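Long-range contacts in putative mandelate racemase (Bordetella bronchiseptica, PDB 3OZM), which probably acts on acid sugars as a member of the enolase superfamily, and binds magnesium and D-xylaric acid in its active site: residues A[172-177]-A[200-205]; A[226-231]-A[250-255]. All coordinates share one frame; numbering follows the deposited sequence. Where two conformers were deposited one is given.

Contact 1 (A[172-177]-A[200-205]); sequences LKVGRA and VDANQS. With MG (magnesium ion), chain I; DXL (D-xylaric acid), chain J.
Leu172 and Val200 sit level with each other on neighbouring parallel strands, and the carbonyl of Leu172 receives the amide of Asp201 (Asp201 N to Leu172 O 2.9 Å). Their side chains turn to the face packed by helix 178-192. Lys173 and Asp201 occupy the other face, where the two side chains run side by side toward the bound xylarate. The lysine bends at chi2 (-68°), which brings its CD methylene close to Asn203 and carries NZ toward the carboxylate. NZ forms a salt bridge with Asp201 OD2 and also reaches xylarate OAE, but it is modelled too near a ligand carbon for its exact position to be trusted. The two oxygens of Asp201 have different duties: Asp201 OD2 binds the magnesium ion at 2.2 Å, while Asp201 OD1 receives the backbone N of Asn203 at 2.9 Å on its anti side, closing an Asx turn, and also accepts a bond from water 2, itself a metal ligand. This divided grip should fix the rotation of the carboxylate. The turn brings in Asn203, where Asn203 ND2 donates to xylarate OAC at 3.0 Å. Val174 continues the pairing, with Val174 N donating to Asp201 O at 2.9 Å. Val174 CG2 presses against Val200 CG1 at 3.5 Å, tighter than usual for two methyls, and also touches Ala202 CB. Gly175 then passes beside Ser205, a serine modelled in two conformers. The contact joins the two strands of a beta-alpha-beta unit of the enolase-superfamily barrel, with apolar residues against the helix; at the strand ends and the turn beyond, Lys173, Asp201 and Asn203 meet the magnesium ion and xylarate, which probably occupies the substrate's place in the active site.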
# COMPACT_ATOMS: atom_id res chain seq x y z
N LEU A 172 28.86 6.86 -3.67
CA LEU A 172 29.87 7.44 -4.57
C LEU A 172 29.30 7.61 -5.96
O LEU A 172 28.74 6.67 -6.54
CB LEU A 172 31.09 6.51 -4.66
CG LEU A 172 32.17 6.88 -5.70
CD1 LEU A 172 32.94 8.13 -5.23
CD2 LEU A 172 33.11 5.71 -5.95
N LYS A 173 29.44 8.82 -6.50
CA LYS A 173 29.06 9.09 -7.88
C LYS A 173 30.13 8.60 -8.85
O LYS A 173 31.34 8.80 -8.64
CB LYS A 173 28.81 10.59 -8.07
CG LYS A 173 27.77 11.14 -7.14
CD LYS A 173 26.40 10.57 -7.47
CE LYS A 173 25.33 11.22 -6.61
NZ LYS A 173 23.98 11.03 -7.20
N VAL A 174 29.69 7.93 -9.91
CA VAL A 174 30.61 7.42 -10.92
C VAL A 174 30.08 7.66 -12.32
O VAL A 174 28.94 8.09 -12.50
CB VAL A 174 30.86 5.91 -10.76
CG1 VAL A 174 31.36 5.59 -9.37
CG2 VAL A 174 29.58 5.12 -11.10
N GLY A 175 30.91 7.38 -13.32
CA GLY A 175 30.43 7.37 -14.69
C GLY A 175 31.27 8.11 -15.72
O GLY A 175 31.23 7.78 -16.90
N ARG A 176 32.02 9.11 -15.28
CA ARG A 176 32.76 9.90 -16.25
C ARG A 176 34.05 9.19 -16.65
O ARG A 176 34.41 9.17 -17.83
CB ARG A 176 33.06 11.31 -15.73
CG ARG A 176 33.52 12.26 -16.83
CD ARG A 176 33.53 13.69 -16.36
NE ARG A 176 34.42 13.84 -15.22
CZ ARG A 176 34.46 14.91 -14.44
NH1 ARG A 176 33.65 15.94 -14.68
NH2 ARG A 176 35.30 14.95 -13.42
N ALA A 177 34.72 8.61 -15.68
CA ALA A 177 36.00 7.95 -15.92
C ALA A 177 36.06 6.62 -15.16
O ALA A 177 36.55 6.56 -14.04
CB ALA A 177 37.15 8.87 -15.49
N VAL A 200 27.03 2.90 -5.02
CA VAL A 200 27.54 3.57 -6.20
C VAL A 200 26.38 4.05 -7.06
O VAL A 200 25.35 3.36 -7.17
CB VAL A 200 28.43 2.59 -6.99
CG1 VAL A 200 28.73 3.12 -8.37
CG2 VAL A 200 29.72 2.29 -6.21
N ASP A 201 26.54 5.22 -7.68
CA ASP A 201 25.48 5.85 -8.46
C ASP A 201 26.08 6.41 -9.73
O ASP A 201 26.89 7.34 -9.69
CB ASP A 201 24.85 6.98 -7.64
CG ASP A 201 23.62 7.60 -8.30
OD1 ASP A 201 23.35 7.35 -9.50
OD2 ASP A 201 22.94 8.36 -7.60
N ALA A 202 25.67 5.86 -10.87
CA ALA A 202 26.20 6.30 -12.16
C ALA A 202 25.34 7.36 -12.87
O ALA A 202 25.73 7.84 -13.91
CB ALA A 202 26.42 5.08 -13.09
N ASN A 203 24.18 7.72 -12.30
CA ASN A 203 23.32 8.71 -12.94
C ASN A 203 23.09 8.48 -14.44
O ASN A 203 23.15 9.42 -15.24
CB ASN A 203 23.89 10.12 -12.72
CG ASN A 203 23.75 10.57 -11.28
OD1 ASN A 203 24.69 10.45 -10.50
ND2 ASN A 203 22.58 11.08 -10.93
N GLN A 204 22.82 7.23 -14.82
CA GLN A 204 22.54 6.84 -16.20
C GLN A 204 23.68 7.04 -17.20
O GLN A 204 23.45 7.10 -18.41
CB GLN A 204 21.30 7.57 -16.74
CG GLN A 204 20.08 7.56 -15.83
CD GLN A 204 18.88 8.24 -16.48
OE1 GLN A 204 18.45 7.85 -17.56
NE2 GLN A 204 18.34 9.28 -15.83
N SER A 205 24.92 7.10 -16.71
CA SER A 205 26.05 7.53 -17.53
C SER A 205 26.86 6.43 -18.22
O SER A 205 27.84 6.71 -18.91
CB SER A 205 27.01 8.39 -16.71
OG SER A 205 27.75 7.58 -15.80
MG MG I . 20.79 8.90 -7.87
OAA DXL J . 23.25 14.82 -7.37
OAB DXL J . 20.74 15.38 -8.27
OAC DXL J . 21.25 11.06 -8.28
OAD DXL J . 20.57 11.77 -4.81
OAE DXL J . 23.40 13.20 -8.87
CAF DXL J . 22.75 14.02 -8.18
CAG DXL J . 21.23 14.03 -8.36
CAH DXL J . 20.57 13.20 -7.25
CAI DXL J . 21.28 11.85 -7.08
CAJ DXL J . 20.82 11.08 -5.82
OAK DXL J . 20.77 9.82 -5.84
OAL DXL J . 19.17 13.10 -7.51
O HOH W 1 27.15 10.21 -11.59
O HOH W 2 20.94 8.34 -9.88

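Contact 2 (A[226-231]-A[250-255]); sequences FEEPLS and IATGEN. With MG (magnesium ion), chain I; DXL (D-xylaric acid), chain J.
Glu228 OE2 is held by two donors: Asn255 ND2 approaches its syn lone pair at 2.8 Å, with an angle of 157° at the hydrogen, and water 3 donates from 2.7 Å. Amide and carboxylate are nearly coplanar, and the oxygen lies in the amide plane of Asn255. Water 3 also accepts from the backbone N of Asn255, linking the glutamate to that residue's backbone as well as its side chain. Water 2, a magnesium ligand, lies only 2.4 Å from Glu228 OE1, too short to be relied on exactly but consistent with a second-shell role. The Glu228 carboxylate stacks on that of Glu254, the planes 23° apart; the metal probably offsets part of the repulsion. With CG anti to its own N (chi1 169°) and an extended chain, Glu227 reaches the magnesium ion through Glu227 OE2 at 2.2 Å, while its OE1 is engaged by Lys171. Glu254 OE2 also binds the metal, and Glu254 OE1 accepts from xylarate OAL at 3.0 Å. Behind these acids, Ala251 N donates to Phe226 O at 3.0 Å and Glu228 N to Ala251 O. Together with Asp201, Glu227 and Glu254 form the characteristic enolase-superfamily metal site, at or just beyond the C-terminal ends of successive barrel strands.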
# COMPACT_ATOMS: atom_id res chain seq x y z
N PHE A 226 24.15 -0.69 -7.06
CA PHE A 226 24.59 -0.01 -8.28
C PHE A 226 23.36 0.74 -8.77
O PHE A 226 22.44 0.13 -9.32
CB PHE A 226 24.97 -1.09 -9.30
CG PHE A 226 25.77 -0.60 -10.49
CD1 PHE A 226 26.18 0.72 -10.62
CD2 PHE A 226 26.14 -1.51 -11.48
CE1 PHE A 226 26.94 1.12 -11.74
CE2 PHE A 226 26.88 -1.12 -12.59
CZ PHE A 226 27.30 0.19 -12.71
N GLU A 227 23.35 2.05 -8.54
CA GLU A 227 22.19 2.90 -8.81
C GLU A 227 22.28 3.58 -10.17
O GLU A 227 23.34 4.06 -10.56
CB GLU A 227 22.09 3.96 -7.70
CG GLU A 227 21.09 5.08 -7.97
CD GLU A 227 20.87 5.95 -6.74
OE1 GLU A 227 21.35 5.60 -5.64
OE2 GLU A 227 20.21 6.99 -6.89
N GLU A 228 21.14 3.65 -10.86
CA GLU A 228 21.06 4.13 -12.24
C GLU A 228 22.32 3.80 -13.07
O GLU A 228 22.99 4.69 -13.58
CB GLU A 228 20.78 5.65 -12.29
CG GLU A 228 19.36 6.08 -11.83
CD GLU A 228 19.06 7.53 -12.24
OE1 GLU A 228 19.96 8.39 -12.11
OE2 GLU A 228 17.93 7.82 -12.70
N PRO A 229 22.62 2.50 -13.20
CA PRO A 229 23.80 2.10 -13.97
C PRO A 229 23.68 2.50 -15.44
O PRO A 229 24.68 2.83 -16.08
CB PRO A 229 23.81 0.58 -13.82
CG PRO A 229 22.36 0.21 -13.57
CD PRO A 229 21.90 1.34 -12.65
N LEU A 230 22.46 2.48 -15.96
CA LEU A 230 22.17 2.72 -17.36
C LEU A 230 21.03 3.72 -17.53
O LEU A 230 20.36 4.09 -16.57
CB LEU A 230 21.73 1.41 -18.02
CG LEU A 230 22.59 0.16 -17.84
CD1 LEU A 230 21.82 -1.10 -18.29
CD2 LEU A 230 23.89 0.31 -18.63
N SER A 231 20.81 4.14 -18.77
CA SER A 231 19.57 4.84 -19.13
C SER A 231 18.35 4.19 -18.49
O SER A 231 18.20 2.97 -18.53
CB SER A 231 19.39 4.83 -20.65
OG SER A 231 18.12 5.34 -21.01
N ILE A 250 20.83 -4.12 -8.02
CA ILE A 250 20.58 -3.15 -9.08
C ILE A 250 19.46 -2.21 -8.63
O ILE A 250 18.35 -2.65 -8.33
CB ILE A 250 20.18 -3.83 -10.40
CG1 ILE A 250 21.25 -4.86 -10.79
CG2 ILE A 250 19.99 -2.78 -11.48
CD1 ILE A 250 22.68 -4.33 -10.70
N ALA A 251 19.77 -0.92 -8.56
CA ALA A 251 18.83 0.05 -8.01
C ALA A 251 18.52 1.16 -9.01
O ALA A 251 19.41 1.60 -9.74
CB ALA A 251 19.39 0.65 -6.72
N THR A 252 17.27 1.61 -9.06
CA THR A 252 16.92 2.76 -9.87
C THR A 252 15.54 3.27 -9.44
O THR A 252 14.81 2.55 -8.78
CB THR A 252 16.96 2.44 -11.39
OG1 THR A 252 16.81 3.65 -12.16
CG2 THR A 252 15.89 1.42 -11.79
N GLY A 253 15.22 4.52 -9.77
CA GLY A 253 13.87 4.97 -9.57
C GLY A 253 13.69 6.46 -9.43
O GLY A 253 12.57 6.94 -9.55
N GLU A 254 14.76 7.20 -9.19
CA GLU A 254 14.59 8.64 -9.03
C GLU A 254 14.03 9.30 -10.29
O GLU A 254 13.42 10.36 -10.22
CB GLU A 254 15.89 9.31 -8.61
CG GLU A 254 16.86 9.53 -9.73
CD GLU A 254 18.22 9.90 -9.19
OE1 GLU A 254 18.79 10.94 -9.57
OE2 GLU A 254 18.71 9.15 -8.35
N ASN A 255 14.24 8.68 -11.45
CA ASN A 255 13.75 9.26 -12.69
C ASN A 255 12.65 8.43 -13.35
O ASN A 255 12.31 8.63 -14.52
CB ASN A 255 14.92 9.57 -13.65
CG ASN A 255 15.79 10.72 -13.14
OD1 ASN A 255 15.30 11.83 -12.94
ND2 ASN A 255 17.07 10.45 -12.91
MG MG I . 20.79 8.90 -7.87
OAA DXL J . 23.25 14.82 -7.37
OAB DXL J . 20.74 15.38 -8.27
OAC DXL J . 21.25 11.06 -8.28
OAD DXL J . 20.57 11.77 -4.81
OAE DXL J . 23.40 13.20 -8.87
CAF DXL J . 22.75 14.02 -8.18
CAG DXL J . 21.23 14.03 -8.36
CAH DXL J . 20.57 13.20 -7.25
CAI DXL J . 21.28 11.85 -7.08
CAJ DXL J . 20.82 11.08 -5.82
OAK DXL J . 20.77 9.82 -5.84
OAL DXL J . 19.17 13.10 -7.51
O HOH W 3 15.77 6.33 -11.99
O HOH W 2 20.94 8.34 -9.88
O HOH W 4 18.71 3.39 -14.13

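Both contacts are buried and belong to two beta-alpha-beta units of one barrel, their centres about 10 Å apart. Strands 197-201 and 225-227, neighbours in the sheet, join them side by side, through a probable hydrogen bond of 2.8 Å between Val200 O and Glu227 N. In each, backbone pairing holds the strands while the loops that follow supply part of the active-site chemistry. The division of labour differs. Contact 1 gives one carboxylate to the magnesium ion and adds a lysine and an asparagine amide directed at the xylarate, whereas contact 2 is predominantly acidic, with two metal ligands and a probable second-shell glutamate. Water 2 lies between them, bonded to Asp201 and very close to Glu228.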